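Local coordinates for chitosanase (Bacillus subtilis subsp. subtilis str. 168, PDB 7C6C), which hydrolyses internal beta-1,4 linkages between D-glucosamine residues in partly acetylated chitosan, and probably contributes to defence against fungi by degrading the chitosan of their cell walls, at residues Gln7-Ala11 with Asn224-Ile229; Ile17-Thr23 with Tyr236-Ile241; Ile25-Tyr29 with Thr40-Ala44; Asp52-Val56 with Val113-Tyr118; Leu135-Met140 with Trp180-Leu185. All coordinates share one frame; numbering follows the deposited sequence. Where two conformers were deposited one is given.

Interaction 1: Gln7-Ala11 with Asn224-Ile229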
# COMPACT_ATOMS: atom_id res chain seq x y z
N GLN A 7 12.64 10.87 -3.43
CA GLN A 7 11.68 10.71 -2.34
C GLN A 7 10.70 9.59 -2.63
O GLN A 7 10.34 8.83 -1.73
CB GLN A 7 10.92 12.01 -2.10
CG GLN A 7 11.78 13.16 -1.63
CD GLN A 7 11.12 14.51 -1.82
OE1 GLN A 7 10.22 14.67 -2.66
NE2 GLN A 7 11.57 15.48 -1.05
N LYS A 8 10.23 9.50 -3.88
CA LYS A 8 9.28 8.46 -4.24
C LYS A 8 9.91 7.08 -4.11
O LYS A 8 9.28 6.14 -3.61
CB LYS A 8 8.76 8.69 -5.66
CG LYS A 8 7.56 7.84 -6.04
CD LYS A 8 6.97 8.29 -7.38
CE LYS A 8 5.77 7.45 -7.80
NZ LYS A 8 6.16 6.12 -8.35
N ARG A 9 11.15 6.93 -4.58
CA ARG A 9 11.86 5.67 -4.41
C ARG A 9 11.97 5.30 -2.94
O ARG A 9 11.72 4.15 -2.56
CB ARG A 9 13.24 5.73 -5.06
CG ARG A 9 14.03 4.44 -4.86
CD ARG A 9 15.47 4.50 -5.34
NE ARG A 9 16.16 5.72 -4.94
CZ ARG A 9 16.66 5.97 -3.74
NH1 ARG A 9 16.56 5.08 -2.75
NH2 ARG A 9 17.27 7.14 -3.52
N ARG A 10 12.37 6.26 -2.10
CA ARG A 10 12.51 5.97 -0.67
C ARG A 10 11.18 5.55 -0.06
O ARG A 10 11.13 4.60 0.73
CB ARG A 10 13.10 7.19 0.05
CG ARG A 10 14.51 7.49 -0.39
CD ARG A 10 15.15 8.65 0.36
NE ARG A 10 16.49 8.86 -0.17
CZ ARG A 10 16.93 9.98 -0.71
NH1 ARG A 10 16.16 11.06 -0.74
NH2 ARG A 10 18.16 10.03 -1.20
N ALA A 11 10.10 6.25 -0.42
CA ALA A 11 8.78 5.88 0.07
C ALA A 11 8.43 4.45 -0.32
O ALA A 11 7.88 3.69 0.48
CB ALA A 11 7.73 6.84 -0.48
N ASN A 224 11.89 15.87 4.80
CA ASN A 224 12.14 15.88 3.37
C ASN A 224 12.50 14.51 2.83
O ASN A 224 12.71 14.38 1.61
CB ASN A 224 13.24 16.88 3.01
CG ASN A 224 13.16 17.33 1.56
OD1 ASN A 224 12.10 17.70 1.06
ND2 ASN A 224 14.29 17.28 0.87
N LEU A 225 12.57 13.50 3.69
CA LEU A 225 12.88 12.13 3.26
C LEU A 225 14.21 12.09 2.51
O LEU A 225 14.33 11.49 1.44
CB LEU A 225 11.74 11.51 2.44
CG LEU A 225 11.47 10.01 2.60
CD1 LEU A 225 11.15 9.64 4.04
CD2 LEU A 225 10.33 9.62 1.68
N ASN A 226 15.21 12.78 3.07
CA ASN A 226 16.56 12.71 2.55
C ASN A 226 17.19 11.36 2.89
O ASN A 226 16.77 10.67 3.82
CB ASN A 226 17.42 13.80 3.19
CG ASN A 226 16.98 15.21 2.81
OD1 ASN A 226 16.42 15.43 1.74
ND2 ASN A 226 17.25 16.16 3.67
N GLY A 227 18.22 10.99 2.13
CA GLY A 227 18.92 9.75 2.36
C GLY A 227 20.38 9.95 2.69
O GLY A 227 20.94 11.04 2.50
N PRO A 228 21.05 8.90 3.18
CA PRO A 228 20.47 7.57 3.45
C PRO A 228 19.56 7.58 4.66
O PRO A 228 19.73 8.40 5.57
CB PRO A 228 21.71 6.71 3.74
CG PRO A 228 22.71 7.68 4.30
CD PRO A 228 22.48 8.95 3.51
N ILE A 229 18.59 6.66 4.66
CA ILE A 229 17.71 6.40 5.79
C ILE A 229 18.09 5.04 6.35
O ILE A 229 18.24 4.07 5.60
CB ILE A 229 16.24 6.41 5.35
CG1 ILE A 229 15.81 7.82 4.93
CG2 ILE A 229 15.35 5.85 6.46
CD1 ILE A 229 14.47 7.86 4.23

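Interaction 2: Ile17-Thr23 with Tyr236-Ile241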
# COMPACT_ATOMS: atom_id res chain seq x y z
N ILE A 17 9.73 -2.80 2.58
CA ILE A 17 10.09 -3.42 3.85
C ILE A 17 8.83 -3.88 4.57
O ILE A 17 8.74 -5.01 5.07
CB ILE A 17 10.89 -2.44 4.73
CG1 ILE A 17 12.27 -2.17 4.12
CG2 ILE A 17 10.99 -2.98 6.16
CD1 ILE A 17 12.97 -0.98 4.74
N PHE A 18 7.83 -2.99 4.64
CA PHE A 18 6.62 -3.30 5.39
C PHE A 18 5.86 -4.48 4.79
O PHE A 18 5.27 -5.27 5.52
CB PHE A 18 5.71 -2.07 5.46
CG PHE A 18 6.38 -0.83 5.98
CD1 PHE A 18 7.43 -0.88 6.90
CD2 PHE A 18 5.96 0.41 5.53
CE1 PHE A 18 8.03 0.29 7.36
CE2 PHE A 18 6.56 1.58 5.99
CZ PHE A 18 7.59 1.52 6.90
N GLU A 19 5.89 -4.62 3.47
CA GLU A 19 5.14 -5.68 2.80
C GLU A 19 5.92 -6.99 2.74
O GLU A 19 5.33 -8.07 2.91
CB GLU A 19 4.77 -5.25 1.37
CG GLU A 19 3.98 -3.95 1.30
CD GLU A 19 2.52 -4.12 1.66
OE1 GLU A 19 1.87 -5.01 1.08
OE2 GLU A 19 2.03 -3.37 2.53
N ASN A 20 7.22 -6.92 2.48
CA ASN A 20 7.99 -8.11 2.14
C ASN A 20 9.32 -8.24 2.85
O ASN A 20 10.05 -9.20 2.57
CB ASN A 20 8.24 -8.18 0.62
CG ASN A 20 6.96 -8.22 -0.18
OD1 ASN A 20 6.59 -7.25 -0.83
ND2 ASN A 20 6.27 -9.35 -0.13
N GLY A 21 9.68 -7.32 3.75
CA GLY A 21 10.91 -7.49 4.49
C GLY A 21 12.16 -7.29 3.67
O GLY A 21 13.21 -7.86 4.00
N THR A 22 12.09 -6.50 2.61
CA THR A 22 13.24 -6.21 1.77
C THR A 22 13.01 -4.86 1.12
O THR A 22 11.87 -4.46 0.89
CB THR A 22 13.45 -7.29 0.70
OG1 THR A 22 14.44 -6.84 -0.22
CG2 THR A 22 12.15 -7.59 -0.06
N THR A 23 14.10 -4.14 0.82
CA THR A 23 13.96 -2.89 0.08
C THR A 23 13.79 -3.12 -1.41
O THR A 23 13.52 -2.16 -2.14
CB THR A 23 15.18 -1.99 0.31
OG1 THR A 23 16.36 -2.70 -0.08
CG2 THR A 23 15.28 -1.55 1.77
N TYR A 236 10.85 -5.84 11.63
CA TYR A 236 11.30 -6.02 10.25
C TYR A 236 12.78 -6.31 10.13
O TYR A 236 13.20 -6.92 9.14
CB TYR A 236 10.97 -4.79 9.39
CG TYR A 236 9.51 -4.42 9.38
CD1 TYR A 236 8.55 -5.29 8.86
CD2 TYR A 236 9.08 -3.20 9.88
CE1 TYR A 236 7.20 -4.94 8.85
CE2 TYR A 236 7.75 -2.85 9.88
CZ TYR A 236 6.81 -3.72 9.36
OH TYR A 236 5.50 -3.34 9.38
N GLY A 237 13.59 -5.86 11.08
CA GLY A 237 15.03 -5.91 10.95
C GLY A 237 15.62 -4.56 10.62
O GLY A 237 14.99 -3.50 10.78
N ASN A 238 16.86 -4.59 10.13
CA ASN A 238 17.64 -3.40 9.86
C ASN A 238 17.89 -3.26 8.37
O ASN A 238 18.27 -4.23 7.71
CB ASN A 238 18.98 -3.49 10.57
CG ASN A 238 18.83 -3.80 12.02
OD1 ASN A 238 18.07 -3.12 12.72
ND2 ASN A 238 19.51 -4.84 12.49
N PHE A 239 17.70 -2.05 7.86
CA PHE A 239 17.85 -1.77 6.44
C PHE A 239 18.44 -0.40 6.25
O PHE A 239 18.29 0.49 7.10
CB PHE A 239 16.49 -1.78 5.71
CG PHE A 239 15.72 -3.05 5.90
CD1 PHE A 239 14.91 -3.23 7.01
CD2 PHE A 239 15.82 -4.08 4.97
CE1 PHE A 239 14.20 -4.41 7.20
CE2 PHE A 239 15.11 -5.26 5.15
CZ PHE A 239 14.30 -5.42 6.27
N VAL A 240 19.11 -0.21 5.12
CA VAL A 240 19.47 1.11 4.64
C VAL A 240 18.73 1.38 3.34
O VAL A 240 18.58 0.49 2.50
CB VAL A 240 20.99 1.30 4.49
CG1 VAL A 240 21.57 0.36 3.44
CG2 VAL A 240 21.31 2.75 4.17
N ILE A 241 18.25 2.61 3.19
CA ILE A 241 17.60 3.09 1.98
C ILE A 241 18.42 4.28 1.50
O ILE A 241 18.58 5.26 2.24
CB ILE A 241 16.15 3.48 2.26
CG1 ILE A 241 15.32 2.24 2.60
CG2 ILE A 241 15.54 4.24 1.09
CD1 ILE A 241 13.93 2.54 3.13
O HOH W 1 3.83 -4.73 7.83

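Interaction 3: Ile25-Tyr29 with Thr40-Ala44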
# COMPACT_ATOMS: atom_id res chain seq x y z
N ILE A 25 11.66 -4.11 -4.38
CA ILE A 25 10.24 -4.27 -4.64
C ILE A 25 9.97 -5.64 -5.24
O ILE A 25 10.62 -6.06 -6.20
CB ILE A 25 9.73 -3.13 -5.54
CG1 ILE A 25 9.88 -1.78 -4.84
CG2 ILE A 25 8.29 -3.38 -5.94
CD1 ILE A 25 9.65 -0.61 -5.78
N GLN A 26 9.00 -6.36 -4.66
CA GLN A 26 8.71 -7.76 -5.02
C GLN A 26 7.52 -7.83 -5.98
O GLN A 26 6.37 -8.00 -5.57
CB GLN A 26 8.44 -8.58 -3.77
CG GLN A 26 9.63 -8.66 -2.84
CD GLN A 26 10.78 -9.39 -3.48
OE1 GLN A 26 10.66 -10.56 -3.82
NE2 GLN A 26 11.89 -8.70 -3.65
N TYR A 27 7.81 -7.77 -7.27
CA TYR A 27 6.75 -7.88 -8.27
C TYR A 27 6.18 -9.29 -8.37
O TYR A 27 5.04 -9.45 -8.81
CB TYR A 27 7.25 -7.42 -9.63
CG TYR A 27 7.46 -5.93 -9.75
CD1 TYR A 27 8.62 -5.33 -9.29
CD2 TYR A 27 6.49 -5.13 -10.34
CE1 TYR A 27 8.81 -3.97 -9.42
CE2 TYR A 27 6.68 -3.77 -10.48
CZ TYR A 27 7.84 -3.19 -10.02
OH TYR A 27 8.01 -1.83 -10.16
N GLY A 28 6.94 -10.31 -7.98
CA GLY A 28 6.50 -11.68 -8.14
C GLY A 28 5.81 -12.27 -6.95
O GLY A 28 5.37 -13.42 -7.02
N TYR A 29 5.67 -11.52 -5.87
CA TYR A 29 5.10 -12.02 -4.63
C TYR A 29 3.64 -12.42 -4.81
O TYR A 29 2.84 -11.68 -5.38
CB TYR A 29 5.18 -10.89 -3.61
CG TYR A 29 4.50 -11.15 -2.30
CD1 TYR A 29 5.04 -12.05 -1.39
CD2 TYR A 29 3.34 -10.47 -1.94
CE1 TYR A 29 4.44 -12.27 -0.16
CE2 TYR A 29 2.73 -10.69 -0.73
CZ TYR A 29 3.29 -11.59 0.16
OH TYR A 29 2.70 -11.80 1.38
N THR A 40 -2.83 -12.08 -2.14
CA THR A 40 -2.17 -10.79 -2.12
C THR A 40 -0.93 -10.88 -3.01
O THR A 40 -0.12 -11.79 -2.84
CB THR A 40 -1.78 -10.46 -0.67
OG1 THR A 40 -2.97 -10.39 0.11
CG2 THR A 40 -1.06 -9.14 -0.56
N CYS A 41 -0.80 -9.94 -3.96
CA CYS A 41 0.08 -10.14 -5.11
C CYS A 41 0.90 -8.91 -5.45
O CYS A 41 0.39 -7.79 -5.47
CB CYS A 41 -0.77 -10.47 -6.35
SG CYS A 41 -2.01 -11.76 -6.14
N GLY A 42 2.17 -9.14 -5.80
CA GLY A 42 2.94 -8.09 -6.44
C GLY A 42 3.28 -6.90 -5.55
O GLY A 42 3.19 -6.94 -4.32
N ARG A 43 3.68 -5.81 -6.23
CA ARG A 43 4.34 -4.71 -5.53
C ARG A 43 3.43 -4.03 -4.52
O ARG A 43 3.90 -3.55 -3.49
CB ARG A 43 4.91 -3.69 -6.53
CG ARG A 43 3.88 -3.02 -7.43
CD ARG A 43 4.44 -1.77 -8.11
NE ARG A 43 4.68 -0.73 -7.12
CZ ARG A 43 5.41 0.36 -7.35
NH1 ARG A 43 5.95 0.56 -8.54
NH2 ARG A 43 5.60 1.25 -6.39
N ALA A 44 2.14 -3.94 -4.82
CA ALA A 44 1.20 -3.22 -3.97
C ALA A 44 0.37 -4.14 -3.10
O ALA A 44 -0.56 -3.67 -2.43
CB ALA A 44 0.29 -2.34 -4.81

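Interaction 4: Asp52-Val56 with Val113-Tyr118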
# COMPACT_ATOMS: atom_id res chain seq x y z
N ASP A 52 -8.26 -5.29 -7.52
CA ASP A 52 -7.05 -4.64 -8.02
C ASP A 52 -6.09 -5.62 -8.67
O ASP A 52 -5.43 -5.24 -9.65
CB ASP A 52 -6.40 -3.68 -7.00
CG ASP A 52 -5.95 -4.37 -5.74
OD1 ASP A 52 -6.42 -5.48 -5.46
OD2 ASP A 52 -5.13 -3.77 -5.02
N ALA A 53 -6.04 -6.88 -8.23
CA ALA A 53 -5.27 -7.86 -8.98
C ALA A 53 -5.89 -8.10 -10.36
O ALA A 53 -5.17 -8.27 -11.35
CB ALA A 53 -5.14 -9.17 -8.19
N LEU A 54 -7.22 -8.13 -10.42
CA LEU A 54 -7.92 -8.19 -11.70
C LEU A 54 -7.45 -7.06 -12.62
O LEU A 54 -7.15 -7.29 -13.80
CB LEU A 54 -9.43 -8.11 -11.47
CG LEU A 54 -10.29 -7.83 -12.70
CD1 LEU A 54 -10.24 -8.97 -13.71
CD2 LEU A 54 -11.71 -7.54 -12.27
N GLU A 55 -7.34 -5.84 -12.09
CA GLU A 55 -6.92 -4.71 -12.92
C GLU A 55 -5.52 -4.92 -13.47
O GLU A 55 -5.26 -4.62 -14.64
CB GLU A 55 -7.02 -3.39 -12.17
CG GLU A 55 -8.46 -3.01 -11.83
CD GLU A 55 -8.62 -1.54 -11.54
OE1 GLU A 55 -8.14 -0.72 -12.34
OE2 GLU A 55 -9.23 -1.20 -10.51
N VAL A 56 -4.59 -5.45 -12.66
CA VAL A 56 -3.26 -5.75 -13.17
C VAL A 56 -3.35 -6.70 -14.36
O VAL A 56 -2.72 -6.47 -15.40
CB VAL A 56 -2.35 -6.30 -12.06
CG1 VAL A 56 -1.03 -6.77 -12.67
CG2 VAL A 56 -2.12 -5.26 -11.00
N VAL A 113 -1.09 0.19 -12.67
CA VAL A 113 -2.20 0.06 -11.73
C VAL A 113 -1.85 0.70 -10.40
O VAL A 113 -2.67 1.40 -9.80
CB VAL A 113 -2.63 -1.41 -11.60
CG1 VAL A 113 -3.74 -1.57 -10.58
CG2 VAL A 113 -3.09 -1.93 -12.95
N ASN A 114 -0.62 0.50 -9.92
CA ASN A 114 -0.19 1.16 -8.69
C ASN A 114 -0.30 2.67 -8.81
O ASN A 114 -0.73 3.35 -7.87
CB ASN A 114 1.24 0.77 -8.35
CG ASN A 114 1.74 1.48 -7.12
OD1 ASN A 114 1.29 1.19 -6.01
ND2 ASN A 114 2.64 2.44 -7.30
N ASP A 115 0.11 3.22 -9.95
CA ASP A 115 0.06 4.66 -10.12
C ASP A 115 -1.38 5.16 -10.08
O ASP A 115 -1.69 6.17 -9.43
CB ASP A 115 0.74 5.04 -11.44
CG ASP A 115 0.82 6.53 -11.65
OD1 ASP A 115 1.50 7.19 -10.84
OD2 ASP A 115 0.22 7.03 -12.62
N HIS A 116 -2.27 4.45 -10.77
CA HIS A 116 -3.65 4.90 -10.91
C HIS A 116 -4.45 4.69 -9.63
O HIS A 116 -5.28 5.54 -9.27
CB HIS A 116 -4.30 4.15 -12.06
CG HIS A 116 -5.72 4.54 -12.32
ND1 HIS A 116 -6.09 5.80 -12.72
CD2 HIS A 116 -6.87 3.82 -12.23
CE1 HIS A 116 -7.40 5.85 -12.88
NE2 HIS A 116 -7.90 4.66 -12.58
N LEU A 117 -4.23 3.58 -8.93
CA LEU A 117 -5.04 3.25 -7.76
C LEU A 117 -4.47 3.78 -6.46
O LEU A 117 -5.23 4.04 -5.52
CB LEU A 117 -5.19 1.73 -7.61
CG LEU A 117 -5.97 0.99 -8.71
CD1 LEU A 117 -6.23 -0.44 -8.26
CD2 LEU A 117 -7.27 1.69 -9.05
N TYR A 118 -3.15 3.93 -6.35
CA TYR A 118 -2.53 4.23 -5.07
C TYR A 118 -1.72 5.52 -5.08
O TYR A 118 -2.01 6.43 -4.30
CB TYR A 118 -1.71 3.03 -4.55
CG TYR A 118 -2.39 1.69 -4.73
CD1 TYR A 118 -3.65 1.44 -4.20
CD2 TYR A 118 -1.77 0.66 -5.43
CE1 TYR A 118 -4.28 0.20 -4.37
CE2 TYR A 118 -2.38 -0.56 -5.61
CZ TYR A 118 -3.63 -0.79 -5.08
OH TYR A 118 -4.22 -2.02 -5.26

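Interaction 5: Leu135-Met140 with Trp180-Leu185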
# COMPACT_ATOMS: atom_id res chain seq x y z
N LEU A 135 7.74 13.42 3.82
CA LEU A 135 7.43 12.34 4.75
C LEU A 135 5.92 12.15 4.89
O LEU A 135 5.42 11.02 4.84
CB LEU A 135 8.08 12.58 6.12
CG LEU A 135 7.70 11.54 7.18
CD1 LEU A 135 8.06 10.11 6.77
CD2 LEU A 135 8.33 11.89 8.52
N ALA A 136 5.16 13.24 5.04
CA ALA A 136 3.72 13.07 5.15
C ALA A 136 3.13 12.44 3.90
O ALA A 136 2.27 11.55 3.98
CB ALA A 136 3.04 14.40 5.46
N ARG A 137 3.59 12.87 2.72
CA ARG A 137 3.13 12.27 1.47
C ARG A 137 3.50 10.80 1.39
O ARG A 137 2.71 9.98 0.92
CB ARG A 137 3.68 13.05 0.27
CG ARG A 137 3.05 14.43 0.12
CD ARG A 137 3.68 15.21 -1.01
NE ARG A 137 3.17 16.58 -1.04
CZ ARG A 137 3.82 17.61 -1.57
NH1 ARG A 137 5.01 17.45 -2.13
NH2 ARG A 137 3.27 18.82 -1.54
N ALA A 138 4.70 10.44 1.86
CA ALA A 138 5.10 9.04 1.88
C ALA A 138 4.23 8.22 2.82
O ALA A 138 3.88 7.07 2.52
CB ALA A 138 6.57 8.92 2.28
N VAL A 139 3.87 8.79 3.97
CA VAL A 139 2.95 8.11 4.87
C VAL A 139 1.60 7.89 4.19
O VAL A 139 1.00 6.81 4.31
CB VAL A 139 2.82 8.86 6.21
CG1 VAL A 139 1.74 8.22 7.08
CG2 VAL A 139 4.16 8.91 6.94
N MET A 140 1.09 8.91 3.49
CA MET A 140 -0.19 8.74 2.79
C MET A 140 -0.10 7.64 1.75
O MET A 140 -1.03 6.83 1.61
CB MET A 140 -0.62 10.05 2.12
CG MET A 140 -0.84 11.23 3.05
SD MET A 140 -2.01 10.96 4.40
CE MET A 140 -0.87 10.89 5.79
N TRP A 180 0.03 17.30 12.97
CA TRP A 180 -1.03 16.57 12.28
C TRP A 180 -0.57 15.16 11.91
O TRP A 180 -1.32 14.19 12.09
CB TRP A 180 -1.44 17.33 11.03
CG TRP A 180 -2.62 16.74 10.30
CD1 TRP A 180 -3.93 17.04 10.49
CD2 TRP A 180 -2.58 15.75 9.27
NE1 TRP A 180 -4.72 16.30 9.64
CE2 TRP A 180 -3.91 15.50 8.88
CE3 TRP A 180 -1.54 15.05 8.64
CZ2 TRP A 180 -4.23 14.57 7.89
CZ3 TRP A 180 -1.87 14.13 7.65
CH2 TRP A 180 -3.20 13.90 7.29
N LEU A 181 0.65 15.03 11.39
CA LEU A 181 1.14 13.72 10.97
C LEU A 181 1.31 12.79 12.17
O LEU A 181 1.05 11.59 12.07
CB LEU A 181 2.44 13.86 10.19
CG LEU A 181 2.96 12.57 9.55
CD1 LEU A 181 1.98 12.05 8.50
CD2 LEU A 181 4.35 12.80 8.96
N ASN A 182 1.76 13.31 13.31
CA ASN A 182 1.85 12.47 14.50
C ASN A 182 0.48 11.95 14.91
O ASN A 182 0.33 10.78 15.28
CB ASN A 182 2.51 13.23 15.64
CG ASN A 182 4.00 13.42 15.42
OD1 ASN A 182 4.63 12.63 14.72
ND2 ASN A 182 4.55 14.47 16.01
N LYS A 183 -0.55 12.80 14.81
CA LYS A 183 -1.90 12.34 15.11
C LYS A 183 -2.38 11.34 14.07
O LYS A 183 -3.07 10.37 14.42
CB LYS A 183 -2.85 13.53 15.22
CG LYS A 183 -2.42 14.56 16.25
CD LYS A 183 -3.52 14.89 17.24
CE LYS A 183 -3.06 15.95 18.25
NZ LYS A 183 -3.84 15.91 19.52
N PHE A 184 -2.02 11.54 12.80
CA PHE A 184 -2.38 10.57 11.76
C PHE A 184 -1.78 9.21 12.07
O PHE A 184 -2.45 8.18 11.94
CB PHE A 184 -1.90 11.06 10.40
CG PHE A 184 -2.36 10.19 9.26
CD1 PHE A 184 -1.64 9.07 8.88
CD2 PHE A 184 -3.55 10.47 8.60
CE1 PHE A 184 -2.08 8.27 7.85
CE2 PHE A 184 -3.99 9.67 7.56
CZ PHE A 184 -3.26 8.57 7.19
N LEU A 185 -0.50 9.18 12.47
CA LEU A 185 0.13 7.91 12.79
C LEU A 185 -0.56 7.24 13.98
O LEU A 185 -0.73 6.02 14.00
CB LEU A 185 1.63 8.12 13.03
CG LEU A 185 2.42 8.50 11.77
CD1 LEU A 185 3.80 9.05 12.14
CD2 LEU A 185 2.55 7.31 10.84

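Interaction 1: Gln7-Ala11 with Asn224-Ile229
L225 drives its side chain against the helix that carries Q7, R10 and A11, and this is the tight half of the contact. Its CD2 methyl lies 3.5 Å from the carbonyl O of Q7 and 4.0 Å from A11 N. A138 of helix 134-147 touches both L225 and A11, so this corner is well buried. The carbonyl of L225 serves R10: NH1 of R10 donates to L225 O over 2.9 Å, meeting a lone pair in the carbonyl plane, although the bond is bent to 137° at the hydrogen. R10 gets there because its chain runs extended from CG to NE, and the same stretch lays one guanidinium face over the backbone of G227, whose N is 3.3 Å from R10 CZ. R10 CD brushes CD1 of I229. The guanidinium has a stronger partner still, since NE forms a salt bridge with the terminal carboxylate of K242.

Toward solvent the contact thins out to amides. Q7 NE2 donates to N224 O at 3.1 Å, while the side-chain amide of N224, turned 80° from that of Q7, is tied up within its own loop by a bond from ND2 to OD1 of N226. The loop thus lies across helix 5-20 and leads into the beta hairpin that ends the chain at K242, the partner of R10, in the GH46 fold of the lysozyme clan.

Interaction 2: Ile17-Thr23 with Tyr236-Ile241
F239 lays a face of its ring over I17, whose CG1 sits 4.0 Å from the ring centroid and only 9° off the normal, a clear CH-pi contact. CD1 of the same isoleucine slips past toward the base of the ring, 3.6 Å from F239 CG, and continues to CD1 of I241. The other branch, CG2, is anti to the backbone N of I17 and is thereby aimed at CB of Y236, 3.7 Å away. I17 thus touches Y236, F239 and I241 together.

The far rim of F239 meets the turn that follows the helix: G21 O lies near the ring plane, 3.4 Å from CE2, and T23 sets its CG2 methyl against the ring obliquely and against CG1 of I241. At the other end, F18 and Y236 meet obliquely, with planes at 43°, and F18 CD1 comes 3.6 Å from Y236 CE2. The tyrosine hydroxyl is linked by one water to the backbone: that water donates to F18 O and sits 2.7 Å from Y236 OH.

E19, the predicted proton donor, sits on the same helical turn and takes no part here; its carboxylate pairs with R210. Y236 also touches A209 and R210 of helix 209-219. What results is a two-stranded beta hairpin, 229-233 with 237-241, packed through F239 and I241 on the helix that bears the predicted acid.

Interaction 3: Ile25-Tyr29 with Thr40-Ala44
The ring of Y27 carries R43 along one face, with the arginine CB above the plane but offset toward the rim and CD 3.8 Å from Y27 CE2. The two side chains run alongside each other in the same direction, yet the guanidinium ends up 81° from the ring plane, so it does not stack. Y29 offers its ring differently: the backbone N of G42 lies at the edge, near the plane, and T40 O approaches CE2 obliquely at 3.7 Å. Beside Y27, the CG2 branch of I25 presses on R43 CB at 3.4 Å, these two side chains also running the same way; with chi1 at 61°, CG of R43 lies between its own N and carbonyl carbon, and the chain then bends at chi3 toward the tyrosine hydroxyl.

One hydrogen bond crosses the contact, from G42 N to Y29 O, short at 2.7 Å and nearly straight. The same oxygen receives a CA-H...O contact from C41, 3.2 Å from CA, while G42 CA turns toward Y27 O at 3.4 Å. Beyond these segments, Y27 O accepts from Q110 NE2 and W97 NE1. T40 lies near the presumed nucleophile D35 and near E19.

The polar ends converge on D111, which takes a hydrogen bond from Y27 OH and a salt bridge from R43 NH1; NH2 pairs with E12. The two carboxylates probably restrain the rotation of the guanidinium and offset its charge.

Interaction 4: Asp52-Val56 with Val113-Tyr118
V56 meets V113 with the two side chains at about a right angle. Both hold CG1 anti to the backbone N (chi1 173° in V56, 177° in V113), which leaves each CG2 beside its own N. In V113 that branch tucks against the opposite backbone, 3.8 Å from V56 CA and as close to E55 O; in V56 it reaches V113 CB at 3.9 Å. F46 of strand 46-47 touches both valines. E55 is extended beyond CG and comes from the opposite direction to L117, so that its OE2 hovers 3.8 Å from L117 CD2.

Helices 52-63 and 104-128 pack here in a roughly antiparallel pair, their local axes 10.6 Å apart and at 142°, inside the helical GH46 fold of the lysozyme clan. The second helix widens into a pi-type turn at 115-118, and Y118 lies at its end. The D52 side chain is held with CG between backbone N and carbonyl carbon; in the conformer given its CB lies 3.5 Å from L117 CD1, and OD1 accepts from T47 N. Its approach to the Y118 hydroxyl is doubtful, being too short for a bond; both residues have two conformers, and this pair may not occur together.

Interaction 5: Leu135-Met140 with Trp180-Leu185
M140 reaches F184 through a chain bent twice, at chi2 (-55°) and again at chi3 (108°), and this hook sets its CE methyl squarely over the centre of the phenylalanine ring. The methyl is 3.5 Å from the centroid of F184 and almost on the ring normal, a textbook CH-pi contact. The sulfur follows over the same face, SD standing 4.2 Å from the F184 centroid, so this is a Met-aromatic pair as well. F184 meets it with CG anti to the backbone N. W180 shows M140 an edge, CZ3 lying 3.9 Å from CE near the indole plane; its NE1 is bonded to N164 on helix 156-167, which probably restrains the indole.

L181 is a knob in a hole formed by L135, A136, V139 and M140. Its CD2 reaches L135 CG and its CD1 lies 4.0 Å from A136 CB, while V139 CB faces the CD1 tip head on. The CG1 branch of V139 spreads further along, touching F184 CE1 obliquely at 3.9 Å and L185 CD2 on the next turn. No hydrogen bond crosses the interface.

Around it, L135 and L185 extend the apolar surface onto helix 209-219, and M140 onto F156. With the local axes of 135-140 and 180-185 running 10.9 Å apart and 22° from parallel, helices 134-147 and 177-193 form a near-parallel pair here, with L181 as a knob in a hole of the partner helix, in the buried core of the GH46 helical fold.

Overall arrangement
Helix 5-20 opens two long loops: interaction 1 closes the first at 224-229, interaction 2 the second at 236-241, and the two cross along the chain. They meet directly, where I229 N probably hydrogen-bonds to I241 O across the closing hairpin. Everything between falls within both loops. Interaction 3 closes first, a short loop around residues 30-39; interaction 4 then ties helix 52-63 to helix 104-128, and interaction 5 ties helix 134-147 to helix 177-193, all in series. N20 carries interaction 2 over to 25-29, R43 and A44 of interaction 3 touch helix 104-128, and A138 joins interaction 5 to interaction 1. Interactions 4 and 5 lie on opposite sides of the chain's centre.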